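Local structure of desmoplakin (Homo sapiens, 3R6N) at residues Trp56-Ile61 with Gln73-Tyr78; Leu118-Asp123 with Pro273-Tyr278; Gln209-Tyr214 with Cys347-Tyr352. The protein probably helps anchor intermediate filaments to desmosomes, cell-cell adhesion junctions, its plakin domain supplying a rigid rod of spectrin repeats with an SH3 domain. One frame throughout, in Å; residues are numbered along the deposited sequence.

Interaction 1 (Trp56-Ile61 with Gln73-Tyr78); sequences WQLDKI and QLEEEY
The carboxylate of Glu75, which lies against a methyl of Leu58, is gripped at both oxygens by charges from the helix that carries Leu58: OE1 forms a salt bridge with Lys62 and OE2 one with Arg55. The same Glu75 OE1 lies 3.7 Å from Leu58 CD2, so the carboxylate sits beside that methyl while its charge is met by the two basic residues. A bend at the second torsion (chi2 62°) brings the carboxylate in toward Leu58. Asp59 OD1 stands 5.4 Å from Glu75 OE1; the two like charges would be expected to repel mildly, an effect that Lys62 and Arg55 probably offset. Helices 34-64 and 68-117 run antiparallel here, their local axes 170° apart and 11.3 Å at closest approach, and the chain turns from one to the other in the short break between residues 64 and 68. An antiparallel pair with a third helix, 5-24, alongside is consistent with the three-helix bundles of which spectrin repeats are made: Ile61 touches Val10 and Cys14 on helix 5-24, and Leu74 also meets Cys14. Between the pair, Leu58 is the main apolar contact. With CG anti to the backbone N (chi1 -176°), its branches reach Leu74 and Tyr78, one turn apart. CD2 packs beside the root of the Tyr78 side chain, 3.6 Å from Tyr78 CB, and approaches the ring obliquely, while Leu58 CD1 comes to 4.4 Å from Leu74 CB. Leu58 and Tyr78 come from opposite helices and pass alongside one another, and the buried tyrosine places its hydroxyl in a hydrogen bond with the carbonyl of Ile51, farther back on helix 34-64. Closer to the connection, Ile61 CG2 meets Leu74 CD1 at 4.3 Å.

Interaction 2 (Leu118-Asp123 with Pro273-Tyr278); sequences LYDWSD and PRNPDY
The SH3 domain is seated on the rod here, its residues Arg274 and Asn275 resting on Trp121, Ser122 and Asp123 of the loop between helices 68-117 and 130-161. Arg274 lies along the loop backbone: its CD comes within 3.5 Å of Trp121 O, its NE within 3.6 Å of Trp121 CB, and the backbone N of Ser122 stands at the edge of the guanidinium, near its plane. The chain folds at chi3 (71°), and the terminal nitrogens bond back into the SH3 part, NH1 to the carbonyl of Leu333 and NH2 to that of Ser330. Those two bonds give NH1 and NH2 each an acceptor and help fix the guanidinium. An Asx turn shapes the loop. Asp120 OD1 takes the backbone N of Ser122 at 3.1 Å from well above the carboxylate plane, and also the Ser122 hydroxyl OG at 2.8 Å on the syn side, both from the same face. With the hydroxyl given to Asp120, it is the CB of Ser122 that packs on the Asn275 amide, 3.3 Å from Asn275 OD1 and 3.6 Å from Asn275 ND2. Beyond it, Asn275 ND2 lies 3.3 Å from Asp123 OD2, the amide and carboxylate turned 52° against each other. Asp123 uses its other oxygen in a salt bridge with Lys272. Asn275 also begins a type I turn closed by Tyr278, while on the rod side Trp121 stacks on His194 of helix 167-225.

Interaction 3 (Gln209-Tyr214 with Cys347-Tyr352); sequences QSTEAY and CKIEQY
Apolar packing centres on Ile349, which lies against Thr211 and Glu212 on the facing helix. Its two branches divide the work. CG2 meets Thr211 CG2 at 3.8 Å, and Ile349 CG1 lies 3.8 Å from Glu212 CB. Leu261 of helix 234-265 touches both Thr211 and Ile349, closing this buried side. Aliphatic and aromatic contacts of the polar residues come next: Glu212 CG approaches the Tyr352 ring obliquely at 4.4 Å from Tyr352 CE1, and the edge of that ring also borders Lys348 CG of its own helix. Among the charged groups, Glu212 has CG anti to the backbone N (chi1 -177°), and the extended chain beyond it brings OE2 beside Lys348 CD. Because the lysine bends at chi3 and chi4, Lys348 NZ stays 5.5 Å from Glu212 OE2, and any attraction acts at a distance. The Thr211 hydroxyl bonds back to the carbonyl of Glu207. The local axes run nearly parallel, 27° apart and 9.4 Å at closest approach, with helix 234-265 beside them, consistent with packing in a spectrin-type three-helix bundle.

The three contacts are spaced along one elongated rod. Interaction 1, which closes in sequence before the others open, is near its amino-terminal end, its centre about 75 Å from that of interaction 2 and about 98 Å from that of interaction 3, on the other side of the chain's centre. Interactions 2 and 3 are close neighbours, centres about 27 Å apart and nearest atoms about 10 Å, and their segments alternate along the chain. The SH3 domain enters between helices 234-265 and 340-384, so interaction 2 ties it to the rod and interaction 3 packs the returning helix. Helix 68-117 links interactions 1 and 2 and supplies Trp108, Asp111 and Glu115 to a dithiothreitol pocket completed by Arg138 and Gln141.

Interaction 1 (Trp56-Ile61 with Gln73-Tyr78)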
loop_
_atom_site.group_PDB
_atom_site.type_symbol
_atom_site.label_atom_id
_atom_site.label_comp_id
_atom_site.label_asym_id
_atom_site.label_seq_id
_atom_site.Cartn_x
_atom_site.Cartn_y
_atom_site.Cartn_z
ATOM N N TRP A 56 -6.986 -0.800 72.070
ATOM C CA TRP A 56 -7.601 -1.084 73.361
ATOM C C TRP A 56 -6.635 -1.787 74.308
ATOM O O TRP A 56 -6.656 -1.549 75.514
ATOM C CB TRP A 56 -8.885 -1.897 73.179
ATOM C CG TRP A 56 -10.031 -1.065 72.685
ATOM C CD1 TRP A 56 -11.041 -0.534 73.435
ATOM C CD2 TRP A 56 -10.274 -0.651 71.333
ATOM N NE1 TRP A 56 -11.901 0.177 72.632
ATOM C CE2 TRP A 56 -11.453 0.122 71.339
ATOM C CE3 TRP A 56 -9.611 -0.863 70.120
ATOM C CZ2 TRP A 56 -11.982 0.684 70.178
ATOM C CZ3 TRP A 56 -10.139 -0.303 68.969
ATOM C CH2 TRP A 56 -11.313 0.459 69.006
ATOM N N GLN A 57 -5.788 -2.649 73.760
ATOM C CA GLN A 57 -4.742 -3.275 74.554
ATOM C C GLN A 57 -3.814 -2.176 75.057
ATOM O O GLN A 57 -3.259 -2.263 76.153
ATOM C CB GLN A 57 -3.964 -4.286 73.710
ATOM C CG GLN A 57 -3.588 -5.573 74.439
ATOM C CD GLN A 57 -2.577 -5.356 75.551
ATOM O OE1 GLN A 57 -2.913 -4.849 76.622
ATOM N NE2 GLN A 57 -1.332 -5.747 75.303
ATOM N N LEU A 58 -3.666 -1.134 74.245
ATOM C CA LEU A 58 -2.815 -0.000 74.587
ATOM C C LEU A 58 -3.486 0.916 75.600
ATOM O O LEU A 58 -2.827 1.485 76.467
ATOM C CB LEU A 58 -2.460 0.802 73.335
ATOM C CG LEU A 58 -1.495 1.968 73.558
ATOM C CD1 LEU A 58 -0.097 1.448 73.856
ATOM C CD2 LEU A 58 -1.478 2.898 72.355
ATOM N N ASP A 59 -4.798 1.074 75.475
ATOM C CA ASP A 59 -5.543 1.899 76.415
ATOM C C ASP A 59 -5.393 1.350 77.832
ATOM O O ASP A 59 -5.097 2.097 78.765
ATOM C CB ASP A 59 -7.021 1.979 76.020
ATOM C CG ASP A 59 -7.251 2.843 74.793
ATOM O OD1 ASP A 59 -6.336 3.608 74.421
ATOM O OD2 ASP A 59 -8.353 2.762 74.207
ATOM N N LYS A 60 -5.590 0.043 77.982
ATOM C CA LYS A 60 -5.434 -0.623 79.273
ATOM C C LYS A 60 -4.060 -0.360 79.871
ATOM O O LYS A 60 -3.912 -0.225 81.086
ATOM C CB LYS A 60 -5.637 -2.133 79.125
ATOM C CG LYS A 60 -7.073 -2.606 79.290
ATOM C CD LYS A 60 -7.469 -2.679 80.759
ATOM C CE LYS A 60 -8.815 -3.369 80.929
ATOM N NZ LYS A 60 -9.176 -3.538 82.363
ATOM N N ILE A 61 -3.057 -0.289 79.006
ATOM C CA ILE A 61 -1.673 -0.151 79.442
ATOM C C ILE A 61 -1.322 1.278 79.871
ATOM O O ILE A 61 -0.540 1.480 80.805
ATOM C CB ILE A 61 -0.698 -0.679 78.361
ATOM C CG1 ILE A 61 -0.704 -2.211 78.371
ATOM C CG2 ILE A 61 0.707 -0.142 78.580
ATOM C CD1 ILE A 61 0.333 -2.841 77.479
ATOM N N GLN A 73 5.178 8.880 74.962
ATOM C CA GLN A 73 6.019 8.167 74.007
ATOM C C GLN A 73 5.299 6.981 73.364
ATOM O O GLN A 73 5.496 6.692 72.187
ATOM C CB GLN A 73 7.309 7.698 74.680
ATOM C CG GLN A 73 8.218 6.894 73.762
ATOM C CD GLN A 73 9.577 6.623 74.375
ATOM O OE1 GLN A 73 9.892 7.118 75.459
ATOM N NE2 GLN A 73 10.394 5.837 73.679
ATOM N N LEU A 74 4.477 6.290 74.143
ATOM C CA LEU A 74 3.713 5.165 73.623
ATOM C C LEU A 74 2.651 5.653 72.656
ATOM O O LEU A 74 2.487 5.101 71.573
ATOM C CB LEU A 74 3.050 4.381 74.757
ATOM C CG LEU A 74 3.937 3.445 75.575
ATOM C CD1 LEU A 74 3.137 2.806 76.695
ATOM C CD2 LEU A 74 4.550 2.380 74.693
ATOM N N GLU A 75 1.927 6.691 73.054
ATOM C CA GLU A 75 0.857 7.226 72.227
ATOM C C GLU A 75 1.404 7.787 70.918
ATOM O O GLU A 75 0.754 7.707 69.879
ATOM C CB GLU A 75 0.081 8.306 72.983
ATOM C CG GLU A 75 -1.235 8.693 72.327
ATOM C CD GLU A 75 -2.206 7.526 72.237
ATOM O OE1 GLU A 75 -2.017 6.535 72.978
ATOM O OE2 GLU A 75 -3.156 7.595 71.425
ATOM N N GLU A 76 2.606 8.351 70.975
ATOM C CA GLU A 76 3.220 8.954 69.800
ATOM C C GLU A 76 3.677 7.880 68.824
ATOM O O GLU A 76 3.632 8.070 67.607
ATOM C CB GLU A 76 4.393 9.852 70.207
ATOM C CG GLU A 76 5.124 10.506 69.041
ATOM C CD GLU A 76 6.153 9.588 68.400
ATOM O OE1 GLU A 76 6.891 8.904 69.142
ATOM O OE2 GLU A 76 6.217 9.549 67.153
ATOM N N GLU A 77 4.119 6.750 69.366
ATOM C CA GLU A 77 4.547 5.628 68.545
ATOM C C GLU A 77 3.351 4.962 67.888
ATOM O O GLU A 77 3.384 4.629 66.707
ATOM C CB GLU A 77 5.303 4.602 69.383
ATOM C CG GLU A 77 5.855 3.445 68.579
ATOM C CD GLU A 77 6.923 3.883 67.589
ATOM O OE1 GLU A 77 7.784 4.709 67.967
ATOM O OE2 GLU A 77 6.898 3.404 66.432
ATOM N N TYR A 78 2.290 4.767 68.660
ATOM C CA TYR A 78 1.104 4.103 68.145
ATOM C C TYR A 78 0.429 4.922 67.048
ATOM O O TYR A 78 0.051 4.384 66.006
ATOM C CB TYR A 78 0.111 3.796 69.267
ATOM C CG TYR A 78 -1.135 3.117 68.763
ATOM C CD1 TYR A 78 -1.189 1.739 68.616
ATOM C CD2 TYR A 78 -2.254 3.855 68.413
ATOM C CE1 TYR A 78 -2.327 1.117 68.143
ATOM C CE2 TYR A 78 -3.396 3.243 67.939
ATOM C CZ TYR A 78 -3.430 1.875 67.805
ATOM O OH TYR A 78 -4.572 1.268 67.330
#

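Interaction 2 (Leu118-Asp123 with Pro273-Tyr278)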
loop_
_atom_site.group_PDB
_atom_site.type_symbol
_atom_site.label_atom_id
_atom_site.label_comp_id
_atom_site.label_asym_id
_atom_site.label_seq_id
_atom_site.Cartn_x
_atom_site.Cartn_y
_atom_site.Cartn_z
ATOM N N LEU A 118 -0.809 -11.584 11.697
ATOM C CA LEU A 118 -1.152 -12.822 11.000
ATOM C C LEU A 118 -1.932 -12.604 9.706
ATOM O O LEU A 118 -2.289 -13.567 9.028
ATOM C CB LEU A 118 -1.960 -13.738 11.918
ATOM C CG LEU A 118 -1.221 -14.351 13.104
ATOM C CD1 LEU A 118 -2.181 -15.129 13.985
ATOM C CD2 LEU A 118 -0.087 -15.241 12.618
ATOM N N TYR A 119 -2.205 -11.348 9.368
ATOM C CA TYR A 119 -2.950 -11.031 8.156
ATOM C C TYR A 119 -2.166 -11.416 6.908
ATOM O O TYR A 119 -0.941 -11.340 6.889
ATOM C CB TYR A 119 -3.305 -9.545 8.112
ATOM C CG TYR A 119 -4.412 -9.217 7.138
ATOM C CD1 TYR A 119 -5.729 -9.538 7.429
ATOM C CD2 TYR A 119 -4.142 -8.582 5.934
ATOM C CE1 TYR A 119 -6.747 -9.246 6.549
ATOM C CE2 TYR A 119 -5.155 -8.280 5.046
ATOM C CZ TYR A 119 -6.458 -8.616 5.359
ATOM O OH TYR A 119 -7.479 -8.324 4.481
ATOM N N ASP A 120 -2.882 -11.832 5.868
ATOM C CA ASP A 120 -2.268 -12.239 4.605
ATOM C C ASP A 120 -2.315 -11.108 3.576
ATOM O O ASP A 120 -3.394 -10.677 3.170
ATOM C CB ASP A 120 -2.974 -13.486 4.062
ATOM C CG ASP A 120 -2.377 -13.979 2.760
ATOM O OD1 ASP A 120 -1.202 -13.654 2.483
ATOM O OD2 ASP A 120 -3.084 -14.697 2.016
ATOM N N TRP A 121 -1.144 -10.628 3.159
ATOM C CA TRP A 121 -1.064 -9.511 2.215
ATOM C C TRP A 121 -0.577 -9.929 0.831
ATOM O O TRP A 121 -0.225 -9.082 0.004
ATOM C CB TRP A 121 -0.152 -8.405 2.746
ATOM C CG TRP A 121 -0.719 -7.647 3.899
ATOM C CD1 TRP A 121 -0.320 -7.719 5.203
ATOM C CD2 TRP A 121 -1.788 -6.694 3.859
ATOM N NE1 TRP A 121 -1.075 -6.869 5.976
ATOM C CE2 TRP A 121 -1.984 -6.230 5.175
ATOM C CE3 TRP A 121 -2.599 -6.188 2.837
ATOM C CZ2 TRP A 121 -2.956 -5.290 5.496
ATOM C CZ3 TRP A 121 -3.566 -5.250 3.162
ATOM C CH2 TRP A 121 -3.735 -4.814 4.480
ATOM N N SER A 122 -0.552 -11.233 0.580
ATOM C CA SER A 122 -0.127 -11.756 -0.713
ATOM C C SER A 122 -1.183 -11.479 -1.777
ATOM O O SER A 122 -2.141 -10.739 -1.543
ATOM C CB SER A 122 0.090 -13.261 -0.631
ATOM O OG SER A 122 -1.118 -13.935 -0.323
ATOM N N ASP A 123 -0.996 -12.077 -2.949
ATOM C CA ASP A 123 -1.957 -11.949 -4.037
ATOM C C ASP A 123 -3.215 -12.787 -3.814
ATOM O O ASP A 123 -4.256 -12.518 -4.411
ATOM C CB ASP A 123 -1.302 -12.322 -5.367
ATOM C CG ASP A 123 -0.835 -13.768 -5.406
ATOM O OD1 ASP A 123 -1.013 -14.427 -6.457
ATOM O OD2 ASP A 123 -0.290 -14.249 -4.387
ATOM N N PRO A 273 5.859 -13.116 -3.824
ATOM C CA PRO A 273 6.952 -13.534 -2.936
ATOM C C PRO A 273 6.576 -13.532 -1.455
ATOM O O PRO A 273 7.318 -14.071 -0.636
ATOM C CB PRO A 273 8.038 -12.496 -3.216
ATOM C CG PRO A 273 7.758 -12.031 -4.604
ATOM C CD PRO A 273 6.263 -12.013 -4.711
ATOM N N ARG A 274 5.437 -12.946 -1.110
ATOM C CA ARG A 274 4.996 -12.938 0.279
ATOM C C ARG A 274 4.604 -14.334 0.735
ATOM O O ARG A 274 4.623 -14.627 1.933
ATOM C CB ARG A 274 3.835 -11.969 0.484
ATOM C CG ARG A 274 4.153 -10.551 0.089
ATOM C CD ARG A 274 3.140 -9.579 0.650
ATOM N NE ARG A 274 3.272 -9.438 2.096
ATOM C CZ ARG A 274 4.136 -8.622 2.690
ATOM N NH1 ARG A 274 4.951 -7.870 1.965
ATOM N NH2 ARG A 274 4.185 -8.561 4.012
ATOM N N ASN A 275 4.247 -15.187 -0.224
ATOM C CA ASN A 275 3.903 -16.577 0.061
ATOM C C ASN A 275 5.133 -17.449 0.263
ATOM O O ASN A 275 6.104 -17.347 -0.484
ATOM C CB ASN A 275 3.047 -17.160 -1.059
ATOM C CG ASN A 275 1.656 -16.566 -1.094
ATOM O OD1 ASN A 275 1.042 -16.333 -0.049
ATOM N ND2 ASN A 275 1.147 -16.314 -2.300
ATOM N N PRO A 276 5.083 -18.326 1.271
ATOM C CA PRO A 276 6.219 -19.153 1.687
ATOM C C PRO A 276 6.665 -20.111 0.593
ATOM O O PRO A 276 7.812 -20.552 0.594
ATOM C CB PRO A 276 5.664 -19.929 2.890
ATOM C CG PRO A 276 4.446 -19.166 3.333
ATOM C CD PRO A 276 3.884 -18.568 2.089
ATOM N N ASP A 277 5.761 -20.410 -0.333
ATOM C CA ASP A 277 5.993 -21.406 -1.371
ATOM C C ASP A 277 6.578 -20.852 -2.666
ATOM O O ASP A 277 7.115 -21.611 -3.478
ATOM C CB ASP A 277 4.674 -22.087 -1.742
ATOM C CG ASP A 277 3.579 -21.091 -2.098
ATOM O OD1 ASP A 277 2.842 -20.688 -1.180
ATOM O OD2 ASP A 277 3.491 -20.714 -3.279
ATOM N N TYR A 278 6.474 -19.540 -2.863
ATOM C CA TYR A 278 6.972 -18.878 -4.076
ATOM C C TYR A 278 8.479 -19.075 -4.226
ATOM O O TYR A 278 9.235 -18.862 -3.285
ATOM C CB TYR A 278 6.619 -17.383 -4.042
ATOM C CG TYR A 278 7.303 -16.529 -5.089
ATOM C CD1 TYR A 278 6.699 -16.275 -6.317
ATOM C CD2 TYR A 278 8.544 -15.950 -4.837
ATOM C CE1 TYR A 278 7.321 -15.483 -7.271
ATOM C CE2 TYR A 278 9.171 -15.158 -5.782
ATOM C CZ TYR A 278 8.558 -14.928 -6.995
ATOM O OH TYR A 278 9.191 -14.138 -7.928
#

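Interaction 3 (Gln209-Tyr214 with Cys347-Tyr352)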
loop_
_atom_site.group_PDB
_atom_site.type_symbol
_atom_site.label_atom_id
_atom_site.label_comp_id
_atom_site.label_asym_id
_atom_site.label_seq_id
_atom_site.Cartn_x
_atom_site.Cartn_y
_atom_site.Cartn_z
ATOM N N GLN A 209 -5.123 -6.615 -18.161
ATOM C CA GLN A 209 -5.650 -7.829 -18.780
ATOM C C GLN A 209 -6.887 -7.518 -19.613
ATOM O O GLN A 209 -7.233 -8.260 -20.531
ATOM C CB GLN A 209 -5.986 -8.871 -17.712
ATOM C CG GLN A 209 -4.779 -9.356 -16.918
ATOM C CD GLN A 209 -5.167 -10.118 -15.662
ATOM O OE1 GLN A 209 -6.349 -10.249 -15.340
ATOM N NE2 GLN A 209 -4.168 -10.620 -14.944
ATOM N N SER A 210 -7.546 -6.410 -19.286
ATOM C CA SER A 210 -8.745 -5.979 -19.997
ATOM C C SER A 210 -8.399 -5.126 -21.217
ATOM O O SER A 210 -9.162 -5.063 -22.181
ATOM C CB SER A 210 -9.668 -5.203 -19.054
ATOM O OG SER A 210 -10.849 -4.791 -19.718
ATOM N N THR A 211 -7.248 -4.465 -21.165
ATOM C CA THR A 211 -6.757 -3.684 -22.293
ATOM C C THR A 211 -6.058 -4.609 -23.285
ATOM O O THR A 211 -6.193 -4.457 -24.497
ATOM C CB THR A 211 -5.789 -2.566 -21.838
ATOM O OG1 THR A 211 -6.513 -1.570 -21.103
ATOM C CG2 THR A 211 -5.122 -1.908 -23.035
ATOM N N GLU A 212 -5.314 -5.575 -22.756
ATOM C CA GLU A 212 -4.635 -6.562 -23.582
ATOM C C GLU A 212 -5.649 -7.365 -24.389
ATOM O O GLU A 212 -5.413 -7.696 -25.550
ATOM C CB GLU A 212 -3.808 -7.506 -22.706
ATOM C CG GLU A 212 -2.994 -8.532 -23.477
ATOM C CD GLU A 212 -2.659 -9.754 -22.641
ATOM O OE1 GLU A 212 -3.534 -10.204 -21.868
ATOM O OE2 GLU A 212 -1.521 -10.264 -22.754
ATOM N N ALA A 213 -6.778 -7.681 -23.764
ATOM C CA ALA A 213 -7.833 -8.436 -24.428
ATOM C C ALA A 213 -8.483 -7.596 -25.520
ATOM O O ALA A 213 -9.021 -8.126 -26.492
ATOM C CB ALA A 213 -8.874 -8.891 -23.416
ATOM N N TYR A 214 -8.423 -6.280 -25.352
ATOM C CA TYR A 214 -9.028 -5.351 -26.297
ATOM C C TYR A 214 -8.161 -5.181 -27.544
ATOM O O TYR A 214 -8.618 -5.400 -28.663
ATOM C CB TYR A 214 -9.250 -3.994 -25.623
ATOM C CG TYR A 214 -10.163 -3.054 -26.378
ATOM C CD1 TYR A 214 -10.147 -3.000 -27.766
ATOM C CD2 TYR A 214 -11.040 -2.218 -25.699
ATOM C CE1 TYR A 214 -10.979 -2.144 -28.458
ATOM C CE2 TYR A 214 -11.877 -1.358 -26.380
ATOM C CZ TYR A 214 -11.845 -1.324 -27.761
ATOM O OH TYR A 214 -12.679 -0.468 -28.448
ATOM N N CYS A 347 4.762 -4.188 -21.487
ATOM C CA CYS A 347 5.546 -4.264 -22.710
ATOM C C CYS A 347 4.738 -4.975 -23.785
ATOM O O CYS A 347 4.713 -4.559 -24.942
ATOM C CB CYS A 347 6.858 -5.008 -22.455
ATOM S SG CYS A 347 7.899 -5.211 -23.918
ATOM N N LYS A 348 4.067 -6.050 -23.387
ATOM C CA LYS A 348 3.248 -6.826 -24.306
ATOM C C LYS A 348 2.125 -5.960 -24.861
ATOM O O LYS A 348 1.990 -5.799 -26.073
ATOM C CB LYS A 348 2.679 -8.056 -23.592
ATOM C CG LYS A 348 1.926 -9.018 -24.495
ATOM C CD LYS A 348 1.617 -10.333 -23.783
ATOM C CE LYS A 348 2.863 -11.202 -23.639
ATOM N NZ LYS A 348 3.341 -11.725 -24.953
ATOM N N ILE A 349 1.332 -5.391 -23.963
ATOM C CA ILE A 349 0.225 -4.528 -24.351
ATOM C C ILE A 349 0.673 -3.430 -25.306
ATOM O O ILE A 349 -0.071 -3.029 -26.197
ATOM C CB ILE A 349 -0.436 -3.880 -23.125
ATOM C CG1 ILE A 349 -1.096 -4.946 -22.250
ATOM C CG2 ILE A 349 -1.459 -2.839 -23.552
ATOM C CD1 ILE A 349 -1.754 -4.383 -21.012
ATOM N N GLU A 350 1.897 -2.947 -25.119
ATOM C CA GLU A 350 2.412 -1.863 -25.941
ATOM C C GLU A 350 2.657 -2.338 -27.367
ATOM O O GLU A 350 2.472 -1.584 -28.319
ATOM C CB GLU A 350 3.698 -1.295 -25.340
ATOM C CG GLU A 350 3.996 0.136 -25.759
ATOM C CD GLU A 350 5.202 0.716 -25.042
ATOM O OE1 GLU A 350 6.260 0.049 -25.027
ATOM O OE2 GLU A 350 5.088 1.834 -24.494
ATOM N N GLN A 351 3.064 -3.595 -27.504
ATOM C CA GLN A 351 3.360 -4.173 -28.810
ATOM C C GLN A 351 2.095 -4.509 -29.594
ATOM O O GLN A 351 2.131 -4.625 -30.821
ATOM C CB GLN A 351 4.240 -5.416 -28.661
ATOM C CG GLN A 351 5.683 -5.109 -28.296
ATOM C CD GLN A 351 6.430 -6.328 -27.784
ATOM O OE1 GLN A 351 5.882 -7.140 -27.035
ATOM N NE2 GLN A 351 7.692 -6.460 -28.184
ATOM N N TYR A 352 0.981 -4.672 -28.888
ATOM C CA TYR A 352 -0.307 -4.872 -29.545
ATOM C C TYR A 352 -0.811 -3.553 -30.118
ATOM O O TYR A 352 -1.303 -3.506 -31.243
ATOM C CB TYR A 352 -1.335 -5.465 -28.580
ATOM C CG TYR A 352 -1.147 -6.942 -28.318
ATOM C CD1 TYR A 352 -0.460 -7.388 -27.198
ATOM C CD2 TYR A 352 -1.654 -7.891 -29.193
ATOM C CE1 TYR A 352 -0.285 -8.739 -26.955
ATOM C CE2 TYR A 352 -1.483 -9.243 -28.957
ATOM C CZ TYR A 352 -0.798 -9.659 -27.837
ATOM O OH TYR A 352 -0.625 -11.002 -27.596
#